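Local coordinates for protein OLD nuclease (Thermus scotoductus, PDB 6P74) that degrades linear or supercoiled double-stranded DNA from 5' to 3', nicks circular DNA, and has a DNA-stimulated ATPase activity, at residues A[177-181]-A[219-224]; A[269-273]-A[302-306]; A[322-326]-A[335-339]. All coordinates share one frame; numbering follows the deposited sequence.

Interaction 1: residues A[177-181]-A[219-224]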
ATOM      1  N   TYR A 177     -24.550 -29.735   1.783  1.00 95.95           N
ATOM      2  CA  TYR A 177     -24.222 -28.335   2.037  1.00 95.14           C
ATOM      3  C   TYR A 177     -25.477 -27.518   2.362  1.00 95.62           C
ATOM      4  O   TYR A 177     -25.524 -26.811   3.379  1.00 84.57           O
ATOM      5  CB  TYR A 177     -23.474 -27.748   0.838  1.00 86.73           C
ATOM      6  CG  TYR A 177     -23.304 -26.255   0.946  1.00 91.18           C
ATOM      7  CD1 TYR A 177     -22.267 -25.704   1.711  1.00 90.18           C
ATOM      8  CD2 TYR A 177     -24.188 -25.390   0.306  1.00 89.42           C
ATOM      9  CE1 TYR A 177     -22.119 -24.349   1.824  1.00 86.96           C
ATOM     10  CE2 TYR A 177     -24.043 -24.023   0.416  1.00 87.28           C
ATOM     11  CZ  TYR A 177     -23.009 -23.508   1.172  1.00 86.15           C
ATOM     12  OH  TYR A 177     -22.857 -22.150   1.286  1.00 86.59           O
ATOM     13  N   GLU A 178     -26.511 -27.612   1.512  1.00 97.39           N
ATOM     14  CA  GLU A 178     -27.762 -26.899   1.775  1.00 99.60           C
ATOM     15  C   GLU A 178     -28.380 -27.330   3.097  1.00 96.77           C
ATOM     16  O   GLU A 178     -28.933 -26.506   3.836  1.00 98.77           O
ATOM     17  CB  GLU A 178     -28.759 -27.134   0.639  1.00107.82           C
ATOM     18  CG  GLU A 178     -28.342 -26.528  -0.687  1.00113.29           C
ATOM     19  CD  GLU A 178     -28.090 -25.032  -0.595  1.00113.60           C
ATOM     20  OE1 GLU A 178     -27.238 -24.528  -1.360  1.00114.53           O
ATOM     21  OE2 GLU A 178     -28.741 -24.365   0.243  1.00111.42           O
ATOM     22  N   GLN A 179     -28.314 -28.625   3.397  1.00 86.70           N
ATOM     23  CA  GLN A 179     -28.793 -29.123   4.678  1.00101.15           C
ATOM     24  C   GLN A 179     -28.119 -28.399   5.837  1.00100.53           C
ATOM     25  O   GLN A 179     -28.764 -28.075   6.844  1.00103.24           O
ATOM     26  CB  GLN A 179     -28.543 -30.633   4.738  1.00107.90           C
ATOM     27  CG  GLN A 179     -29.162 -31.385   5.885  1.00112.01           C
ATOM     28  CD  GLN A 179     -28.923 -32.884   5.742  1.00119.98           C
ATOM     29  OE1 GLN A 179     -29.053 -33.434   4.647  1.00121.57           O
ATOM     30  NE2 GLN A 179     -28.548 -33.544   6.842  1.00121.72           N
ATOM     31  N   ALA A 180     -26.819 -28.130   5.716  1.00100.28           N
ATOM     32  CA  ALA A 180     -26.120 -27.412   6.774  1.00 95.08           C
ATOM     33  C   ALA A 180     -26.498 -25.938   6.784  1.00 88.79           C
ATOM     34  O   ALA A 180     -26.653 -25.340   7.855  1.00 88.65           O
ATOM     35  CB  ALA A 180     -24.612 -27.584   6.615  1.00 91.57           C
ATOM     36  N   MET A 181     -26.650 -25.329   5.605  1.00 85.40           N
ATOM     37  CA  MET A 181     -27.074 -23.932   5.558  1.00 89.95           C
ATOM     38  C   MET A 181     -28.459 -23.735   6.170  1.00 94.15           C
ATOM     39  O   MET A 181     -28.737 -22.674   6.742  1.00 92.11           O
ATOM     40  CB  MET A 181     -27.048 -23.414   4.119  1.00 88.92           C
ATOM     41  CG  MET A 181     -25.679 -22.925   3.665  1.00 94.59           C
ATOM     42  SD  MET A 181     -25.002 -21.591   4.699  1.00 93.91           S
ATOM     43  CE  MET A 181     -26.226 -20.313   4.409  1.00 94.10           C
ATOM     44  N   PHE A 219     -26.453 -15.655   1.877  1.00 82.33           N
ATOM     45  CA  PHE A 219     -25.401 -16.133   2.757  1.00 85.46           C
ATOM     46  C   PHE A 219     -24.925 -17.528   2.336  1.00 90.77           C
ATOM     47  O   PHE A 219     -25.601 -18.252   1.600  1.00 91.23           O
ATOM     48  CB  PHE A 219     -25.905 -16.180   4.199  1.00 84.66           C
ATOM     49  CG  PHE A 219     -26.042 -14.827   4.858  1.00 79.64           C
ATOM     50  CD1 PHE A 219     -24.998 -13.916   4.842  1.00 80.31           C
ATOM     51  CD2 PHE A 219     -27.216 -14.487   5.526  1.00 78.12           C
ATOM     52  CE1 PHE A 219     -25.128 -12.669   5.468  1.00 79.83           C
ATOM     53  CE2 PHE A 219     -27.349 -13.254   6.152  1.00 75.35           C
ATOM     54  CZ  PHE A 219     -26.304 -12.350   6.136  1.00 71.49           C
ATOM     55  N   GLY A 220     -23.753 -17.902   2.830  1.00 93.34           N
ATOM     56  CA  GLY A 220     -23.189 -19.212   2.578  1.00 94.16           C
ATOM     57  C   GLY A 220     -21.699 -19.199   2.848  1.00 93.19           C
ATOM     58  O   GLY A 220     -21.108 -18.155   3.140  1.00 92.70           O
ATOM     59  N   PHE A 221     -21.089 -20.392   2.749  1.00 89.19           N
ATOM     60  CA  PHE A 221     -19.633 -20.466   2.834  1.00 93.14           C
ATOM     61  C   PHE A 221     -19.013 -21.282   1.709  1.00 98.23           C
ATOM     62  O   PHE A 221     -17.872 -21.734   1.846  1.00100.10           O
ATOM     63  CB  PHE A 221     -19.153 -21.010   4.182  1.00 92.17           C
ATOM     64  CG  PHE A 221     -20.138 -21.853   4.871  1.00 98.14           C
ATOM     65  CD1 PHE A 221     -20.351 -23.159   4.465  1.00106.44           C
ATOM     66  CD2 PHE A 221     -20.855 -21.350   5.942  1.00102.51           C
ATOM     67  CE1 PHE A 221     -21.279 -23.951   5.109  1.00112.57           C
ATOM     68  CE2 PHE A 221     -21.788 -22.127   6.592  1.00104.96           C
ATOM     69  CZ  PHE A 221     -22.002 -23.433   6.174  1.00112.76           C
ATOM     70  N   ALA A 222     -19.714 -21.458   0.593  1.00 96.05           N
ATOM     71  CA  ALA A 222     -19.068 -22.102  -0.541  1.00 92.41           C
ATOM     72  C   ALA A 222     -19.981 -22.003  -1.746  1.00 96.37           C
ATOM     73  O   ALA A 222     -21.202 -21.901  -1.602  1.00105.50           O
ATOM     74  CB  ALA A 222     -18.696 -23.557  -0.224  1.00 89.25           C
ATOM     75  N   ASP A 223     -19.375 -22.033  -2.933  1.00 94.64           N
ATOM     76  CA  ASP A 223     -20.143 -22.305  -4.141  1.00 94.79           C
ATOM     77  C   ASP A 223     -20.328 -23.818  -4.188  1.00 94.34           C
ATOM     78  O   ASP A 223     -19.355 -24.552  -4.411  1.00 90.41           O
ATOM     79  CB  ASP A 223     -19.411 -21.801  -5.387  1.00101.15           C
ATOM     80  CG  ASP A 223     -20.273 -21.862  -6.651  1.00113.08           C
ATOM     81  OD1 ASP A 223     -21.037 -22.838  -6.832  1.00114.23           O
ATOM     82  OD2 ASP A 223     -20.178 -20.921  -7.471  1.00119.05           O
ATOM     83  N   PRO A 224     -21.540 -24.327  -3.957  1.00 93.49           N
ATOM     84  CA  PRO A 224     -21.728 -25.789  -3.954  1.00 96.19           C
ATOM     85  C   PRO A 224     -21.380 -26.441  -5.278  1.00105.18           C
ATOM     86  O   PRO A 224     -21.062 -27.636  -5.299  1.00108.66           O
ATOM     87  CB  PRO A 224     -23.213 -25.965  -3.603  1.00 93.24           C
ATOM     88  CG  PRO A 224     -23.839 -24.626  -3.859  1.00 93.68           C
ATOM     89  CD  PRO A 224     -22.775 -23.597  -3.628  1.00 89.62           C
TER

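Interaction 2: residues A[269-273]-A[302-306]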
ATOM      1  N   LYS A 269       4.062 -28.836 -12.601  1.00108.93           N
ATOM      2  CA  LYS A 269       4.628 -27.517 -12.831  1.00 97.95           C
ATOM      3  C   LYS A 269       3.618 -26.446 -12.435  1.00 94.46           C
ATOM      4  O   LYS A 269       2.419 -26.580 -12.694  1.00100.49           O
ATOM      5  CB  LYS A 269       5.029 -27.374 -14.305  1.00 97.15           C
ATOM      6  CG  LYS A 269       6.064 -28.404 -14.789  1.00 96.54           C
ATOM      7  CD  LYS A 269       6.775 -27.923 -16.048  1.00 96.47           C
ATOM      8  CE  LYS A 269       8.206 -28.460 -16.146  1.00 98.60           C
ATOM      9  NZ  LYS A 269       8.235 -29.871 -16.618  1.00101.88           N
ATOM     10  N   ILE A 270       4.097 -25.374 -11.800  1.00 89.92           N
ATOM     11  CA  ILE A 270       3.188 -24.347 -11.305  1.00 85.08           C
ATOM     12  C   ILE A 270       3.581 -22.953 -11.773  1.00 79.88           C
ATOM     13  O   ILE A 270       2.978 -21.961 -11.357  1.00 83.83           O
ATOM     14  CB  ILE A 270       3.085 -24.400  -9.771  1.00 87.83           C
ATOM     15  CG1 ILE A 270       4.444 -24.144  -9.129  1.00 88.19           C
ATOM     16  CG2 ILE A 270       2.529 -25.751  -9.329  1.00 95.33           C
ATOM     17  CD1 ILE A 270       4.391 -24.044  -7.627  1.00 81.82           C
ATOM     18  N   GLY A 271       4.577 -22.855 -12.649  1.00 77.80           N
ATOM     19  CA  GLY A 271       4.905 -21.563 -13.226  1.00 75.00           C
ATOM     20  C   GLY A 271       5.628 -20.632 -12.269  1.00 78.36           C
ATOM     21  O   GLY A 271       6.478 -21.074 -11.490  1.00 75.44           O
ATOM     22  N   THR A 272       5.285 -19.349 -12.309  1.00 72.93           N
ATOM     23  CA  THR A 272       6.062 -18.314 -11.658  1.00 71.58           C
ATOM     24  C   THR A 272       5.394 -17.863 -10.372  1.00 70.79           C
ATOM     25  O   THR A 272       4.216 -17.488 -10.371  1.00 74.49           O
ATOM     26  CB  THR A 272       6.268 -17.111 -12.576  1.00 70.66           C
ATOM     27  OG1 THR A 272       7.027 -17.518 -13.719  1.00 72.16           O
ATOM     28  CG2 THR A 272       7.038 -15.999 -11.812  1.00 70.79           C
ATOM     29  N   VAL A 273       6.175 -17.855  -9.297  1.00 68.80           N
ATOM     30  CA  VAL A 273       5.737 -17.464  -7.963  1.00 71.75           C
ATOM     31  C   VAL A 273       6.621 -16.318  -7.500  1.00 63.05           C
ATOM     32  O   VAL A 273       7.845 -16.386  -7.613  1.00 70.18           O
ATOM     33  CB  VAL A 273       5.827 -18.634  -6.963  1.00 71.74           C
ATOM     34  CG1 VAL A 273       5.275 -18.219  -5.617  1.00 69.01           C
ATOM     35  CG2 VAL A 273       5.115 -19.862  -7.501  1.00 69.05           C
ATOM     36  N   GLN A 302      10.339 -27.067 -12.059  1.00 89.20           N
ATOM     37  CA  GLN A 302       8.943 -27.200 -11.683  1.00 83.22           C
ATOM     38  C   GLN A 302       8.276 -25.864 -11.397  1.00 79.40           C
ATOM     39  O   GLN A 302       7.047 -25.806 -11.294  1.00 79.08           O
ATOM     40  CB  GLN A 302       8.833 -28.099 -10.447  1.00 82.92           C
ATOM     41  CG  GLN A 302       7.429 -28.270  -9.931  1.00 84.56           C
ATOM     42  CD  GLN A 302       7.377 -29.225  -8.757  1.00 92.40           C
ATOM     43  OE1 GLN A 302       8.412 -29.573  -8.176  1.00 94.30           O
ATOM     44  NE2 GLN A 302       6.175 -29.673  -8.412  1.00 94.06           N
ATOM     45  N   CYS A 303       9.050 -24.799 -11.247  1.00 81.46           N
ATOM     46  CA  CYS A 303       8.494 -23.465 -11.090  1.00 81.64           C
ATOM     47  C   CYS A 303       9.637 -22.468 -11.190  1.00 75.88           C
ATOM     48  O   CYS A 303      10.812 -22.838 -11.256  1.00 79.91           O
ATOM     49  CB  CYS A 303       7.769 -23.311  -9.756  1.00 88.14           C
ATOM     50  SG  CYS A 303       8.911 -23.338  -8.384  1.00 95.22           S
ATOM     51  N   GLN A 304       9.273 -21.195 -11.201  1.00 72.37           N
ATOM     52  CA  GLN A 304      10.219 -20.104 -11.088  1.00 75.24           C
ATOM     53  C   GLN A 304       9.857 -19.312  -9.840  1.00 72.28           C
ATOM     54  O   GLN A 304       8.682 -18.988  -9.639  1.00 74.89           O
ATOM     55  CB  GLN A 304      10.181 -19.222 -12.340  1.00 70.36           C
ATOM     56  CG  GLN A 304      10.830 -17.862 -12.139  1.00 65.86           C
ATOM     57  CD  GLN A 304      10.722 -16.981 -13.363  1.00 67.64           C
ATOM     58  OE1 GLN A 304       9.652 -16.890 -13.982  1.00 70.27           O
ATOM     59  NE2 GLN A 304      11.832 -16.314 -13.723  1.00 59.87           N
ATOM     60  N   ILE A 305      10.848 -19.026  -8.991  1.00 69.25           N
ATOM     61  CA  ILE A 305      10.626 -18.294  -7.740  1.00 64.11           C
ATOM     62  C   ILE A 305      11.357 -16.964  -7.814  1.00 64.46           C
ATOM     63  O   ILE A 305      12.580 -16.924  -8.010  1.00 65.20           O
ATOM     64  CB  ILE A 305      11.092 -19.088  -6.504  1.00 71.74           C
ATOM     65  CG1 ILE A 305      10.443 -20.463  -6.464  1.00 74.50           C
ATOM     66  CG2 ILE A 305      10.723 -18.346  -5.232  1.00 69.71           C
ATOM     67  CD1 ILE A 305       8.956 -20.392  -6.189  1.00 77.51           C
ATOM     68  N   ILE A 306      10.619 -15.880  -7.628  1.00 62.24           N
ATOM     69  CA  ILE A 306      11.180 -14.543  -7.574  1.00 63.33           C
ATOM     70  C   ILE A 306      10.811 -13.971  -6.218  1.00 70.11           C
ATOM     71  O   ILE A 306       9.631 -13.959  -5.857  1.00 70.50           O
ATOM     72  CB  ILE A 306      10.636 -13.656  -8.704  1.00 66.25           C
ATOM     73  CG1 ILE A 306      11.006 -14.234 -10.070  1.00 68.57           C
ATOM     74  CG2 ILE A 306      11.103 -12.203  -8.544  1.00 54.87           C
ATOM     75  CD1 ILE A 306      10.329 -13.491 -11.217  1.00 68.44           C
TER

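Interaction 3: residues A[322-326]-A[335-339]. With SO4 (sulfate ion), chain G.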
ATOM      1  N   ALA A 322      21.549 -16.022  -9.039  1.00 63.69           N
ATOM      2  CA  ALA A 322      20.227 -15.602  -8.572  1.00 69.94           C
ATOM      3  C   ALA A 322      20.201 -14.164  -8.061  1.00 71.29           C
ATOM      4  O   ALA A 322      19.127 -13.551  -8.029  1.00 70.67           O
ATOM      5  CB  ALA A 322      19.743 -16.528  -7.464  1.00 66.96           C
ATOM      6  N   LEU A 323      21.358 -13.606  -7.717  1.00 66.52           N
ATOM      7  CA  LEU A 323      21.425 -12.392  -6.924  1.00 57.59           C
ATOM      8  C   LEU A 323      21.124 -11.150  -7.738  1.00 61.81           C
ATOM      9  O   LEU A 323      21.664 -10.960  -8.837  1.00 68.95           O
ATOM     10  CB  LEU A 323      22.803 -12.272  -6.283  1.00 61.21           C
ATOM     11  CG  LEU A 323      23.039 -13.312  -5.182  1.00 60.35           C
ATOM     12  CD1 LEU A 323      24.458 -13.243  -4.634  1.00 57.27           C
ATOM     13  CD2 LEU A 323      21.989 -13.175  -4.069  1.00 61.20           C
ATOM     14  N   ARG A 324      20.252 -10.311  -7.185  1.00 62.15           N
ATOM     15  CA  ARG A 324      19.999  -8.959  -7.660  1.00 63.90           C
ATOM     16  C   ARG A 324      20.054  -8.051  -6.448  1.00 64.10           C
ATOM     17  O   ARG A 324      19.283  -8.247  -5.499  1.00 64.56           O
ATOM     18  CB  ARG A 324      18.620  -8.824  -8.335  1.00 65.51           C
ATOM     19  CG  ARG A 324      18.253  -9.901  -9.334  1.00 66.49           C
ATOM     20  CD  ARG A 324      19.076  -9.776 -10.596  1.00 66.41           C
ATOM     21  NE  ARG A 324      18.636 -10.772 -11.558  1.00 73.27           N
ATOM     22  CZ  ARG A 324      19.166 -11.982 -11.672  1.00 67.68           C
ATOM     23  NH1 ARG A 324      20.189 -12.341 -10.893  1.00 55.02           N
ATOM     24  NH2 ARG A 324      18.670 -12.822 -12.565  1.00 64.64           N
ATOM     25  N   LEU A 325      20.928  -7.049  -6.480  1.00 62.87           N
ATOM     26  CA  LEU A 325      21.078  -6.121  -5.357  1.00 64.72           C
ATOM     27  C   LEU A 325      20.569  -4.744  -5.769  1.00 62.71           C
ATOM     28  O   LEU A 325      21.008  -4.190  -6.785  1.00 66.89           O
ATOM     29  CB  LEU A 325      22.536  -6.081  -4.882  1.00 66.84           C
ATOM     30  CG  LEU A 325      23.005  -5.053  -3.848  1.00 73.14           C
ATOM     31  CD1 LEU A 325      22.187  -5.090  -2.590  1.00 76.48           C
ATOM     32  CD2 LEU A 325      24.461  -5.329  -3.512  1.00 80.37           C
ATOM     33  N   VAL A 326      19.630  -4.205  -4.993  1.00 66.86           N
ATOM     34  CA  VAL A 326      18.872  -3.005  -5.353  1.00 71.23           C
ATOM     35  C   VAL A 326      19.151  -1.927  -4.313  1.00 77.18           C
ATOM     36  O   VAL A 326      19.024  -2.177  -3.109  1.00 77.27           O
ATOM     37  CB  VAL A 326      17.357  -3.289  -5.441  1.00 72.42           C
ATOM     38  CG1 VAL A 326      16.562  -2.007  -5.786  1.00 73.79           C
ATOM     39  CG2 VAL A 326      17.064  -4.362  -6.464  1.00 69.61           C
ATOM     40  N   VAL A 335      19.341   1.649  -8.606  1.00 70.46           N
ATOM     41  CA  VAL A 335      20.326   0.959  -9.415  1.00 74.13           C
ATOM     42  C   VAL A 335      20.243  -0.495  -8.999  1.00 74.21           C
ATOM     43  O   VAL A 335      20.107  -0.785  -7.808  1.00 67.60           O
ATOM     44  CB  VAL A 335      21.739   1.549  -9.177  1.00 75.32           C
ATOM     45  CG1 VAL A 335      22.824   0.650  -9.721  1.00 69.00           C
ATOM     46  CG2 VAL A 335      21.827   2.943  -9.799  1.00 84.03           C
ATOM     47  N   VAL A 336      20.256  -1.404  -9.967  1.00 77.79           N
ATOM     48  CA  VAL A 336      20.232  -2.837  -9.695  1.00 68.14           C
ATOM     49  C   VAL A 336      21.540  -3.443 -10.168  1.00 67.16           C
ATOM     50  O   VAL A 336      22.002  -3.144 -11.272  1.00 76.10           O
ATOM     51  CB  VAL A 336      19.052  -3.526 -10.390  1.00 69.49           C
ATOM     52  CG1 VAL A 336      19.039  -5.013 -10.040  1.00 64.90           C
ATOM     53  CG2 VAL A 336      17.755  -2.847 -10.024  1.00 74.94           C
ATOM     54  N   SER A 337      22.122  -4.320  -9.350  1.00 57.74           N
ATOM     55  CA  SER A 337      23.383  -4.983  -9.649  1.00 59.93           C
ATOM     56  C   SER A 337      23.190  -6.488  -9.645  1.00 61.30           C
ATOM     57  O   SER A 337      22.352  -7.012  -8.908  1.00 65.40           O
ATOM     58  CB  SER A 337      24.483  -4.642  -8.609  1.00 66.62           C
ATOM     59  OG  SER A 337      24.482  -3.263  -8.319  1.00 73.89           O
ATOM     60  N   TYR A 338      24.017  -7.175 -10.432  1.00 66.87           N
ATOM     61  CA  TYR A 338      23.959  -8.619 -10.638  1.00 66.25           C
ATOM     62  C   TYR A 338      25.184  -9.034 -11.441  1.00 69.97           C
ATOM     63  O   TYR A 338      25.847  -8.202 -12.068  1.00 71.74           O
ATOM     64  CB  TYR A 338      22.673  -9.040 -11.366  1.00 68.25           C
ATOM     65  CG  TYR A 338      22.431  -8.297 -12.668  1.00 65.55           C
ATOM     66  CD1 TYR A 338      23.005  -8.733 -13.862  1.00 65.72           C
ATOM     67  CD2 TYR A 338      21.649  -7.160 -12.702  1.00 66.46           C
ATOM     68  CE1 TYR A 338      22.813  -8.051 -15.058  1.00 70.60           C
ATOM     69  CE2 TYR A 338      21.429  -6.466 -13.910  1.00 76.83           C
ATOM     70  CZ  TYR A 338      22.011  -6.923 -15.088  1.00 76.69           C
ATOM     71  OH  TYR A 338      21.813  -6.247 -16.288  1.00 74.44           O
ATOM     72  N   VAL A 339      25.485 -10.330 -11.409  1.00 63.71           N
ATOM     73  CA  VAL A 339      26.570 -10.848 -12.231  1.00 62.18           C
ATOM     74  C   VAL A 339      26.138 -10.795 -13.694  1.00 67.79           C
ATOM     75  O   VAL A 339      25.114 -11.370 -14.075  1.00 68.52           O
ATOM     76  CB  VAL A 339      26.952 -12.271 -11.811  1.00 62.24           C
ATOM     77  CG1 VAL A 339      28.142 -12.722 -12.608  1.00 68.96           C
ATOM     78  CG2 VAL A 339      27.281 -12.327 -10.317  1.00 56.75           C
TER
HETATM   79  S   SO4 G 606      25.617  -4.669 -13.131  1.00209.09           S
HETATM   80  O1  SO4 G 606      26.946  -4.554 -13.721  1.00212.09           O
HETATM   81  O2  SO4 G 606      25.054  -5.967 -13.483  1.00210.69           O
HETATM   82  O3  SO4 G 606      25.728  -4.563 -11.680  1.00211.25           O
HETATM   83  O4  SO4 G 606      24.752  -3.611 -13.645  1.00205.40           O
HETATM   84  O   HOH W   1      22.741  -1.755  -6.887  1.00 69.83           O

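Interaction 1: residues A[177-181]-A[219-224]
Y177 and F221 form the tight centre of this contact between helix 170-184 and the chain leaving strand 217-220. The Y177 side chain reaches straight across from the helix, because CG lies anti to the backbone N (chi1 171°). Its hydroxyl OH then accepts a hydrogen bond from F221 N at 2.9 Å, with the donor at the ring edge. A weak second bond comes from A222 N to Y177 OH at 3.3 Å. Y177 CE1 also presses on F221 CD1 at 3.4 Å, with the ring planes 85° apart. M181 adds a Met-aromatic contact. Its chain bends at chi2 and chi3, and SD sits 4.2 Å from the centroid of the F221 ring. The methyl CE of M181 passes on to F219 O at 3.5 Å.

The other side is looser. P224 CB lies 4.1 Å from Y177 CD2. E178 OE1 only brushes P224, while OE2 is in a salt bridge with R185. A222 O is bonded to Q234 of the second subunit. Helix 170-184 thus packs on the end of strand 217-220 and the loop after it, in the dimerization region, where the F219-G220 strand pairs with a strand of the second subunit.

Interaction 2: residues A[269-273]-A[302-306]
K269-V273 and Q302-I306 run side by side in the same direction, their end-to-end directions 9° apart, and T272 pairs with Q304 and V273 with I305 in parallel register. They are neighbouring strands of a beta-alpha-beta crossover, joined through helix 284-299, in the sheet of the P-loop ATPase core. V273 bonds to the two residues flanking I305. V273 N donates to Q304 O at 2.8 Å, and V273 O accepts from I306 N at 2.8 Å. Q304 N also bonds to G271 O, and I270 N to Q302 O.

On one face V273 and I305 lie alongside each other, pointing the same way. I305 CD1 meets V273 CB at 3.7 Å. F260 of helix 246-266 packs on V273, and L294 of helix 284-299 on I305. I270 CG1 presses on C303 CB at a tight 3.5 Å. On the other face Q304 extends beside T272. The amide of Q304 is buried and well matched: NE2 is bonded to G21 O, and OE1 also takes L2 N. The hydroxyl T272 OG1 donates to Q304 OE1 at 2.7 Å, in the carbonyl plane and on a lone pair.

Interaction 3: residues A[322-326]-A[335-339]
Backbone hydrogen bonds tie L325 to S337 in both directions. L325 N donates to S337 O at 2.8 Å, and S337 N returns a bond to L325 O at 2.8 Å. This is an antiparallel hydrogen-bonded pair. The next pair, V326 with V336, is non-hydrogen-bonded. Here the CA-H groups of V326 and V336 point at V335 O and L325 O.

Apolar contacts lie on the face of V326 and V336. Their side chains stand alongside each other, pointing the same way, and CG2 of V326 meets CG2 of V336 at 3.9 Å. The two strands form a beta hairpin at the edge of the ATPase sheet. Strand 334-337 is an outer strand of this sheet within the chain, while strand 323-328 also pairs with strand 23-27, which leads into the Walker A loop. V326 lies next to G33 of the inferred ATP site.

The bend of R324 at chi2 (-71°) lays its CD against Y338 CB (3.8 Å) and turns NH1 back toward L323 O. The guanidinium and ring planes are 54° apart. NH1 bonds to L323 O, which lies in the guanidinium plane. NH1 also binds E321 O, and NE binds P19 O, so several carbonyls fix the group.

One water donates to both L325 O and V335 O, and it is hydrogen-bonded to S337 OG at 2.7 Å. A sulfate, probably from the crystallisation liquor, sits by Y338. Its O2 lies over the centre of one face of the Y338 ring, 3.3 Å above the plane. Y338 N makes weak bonds of 3.4 Å to both O2 and O3 of the sulfate.

How the interactions relate
Interactions 2 and 3 belong to one mixed sheet of the ATPase domain, where strand 23-27 lies between strands 304-308 and 323-328. Their nearest atoms are about 7 Å apart. Interaction 2 is a parallel pairing inside that sheet. Interaction 3 is an antiparallel hairpin at its edge, with an ordered water and a sulfate beside it. Interaction 1 stands apart in the dimerization domain, its centre about 34 Å from that of interaction 2 and 50 Å from that of interaction 3. All three are largely buried, but interaction 1 owes part of its cover to the second subunit. Backbone ladders carry interactions 2 and 3, whereas backbone N-H bonds to a phenol oxygen, with aromatic and Met-aromatic contacts, carry interaction 1.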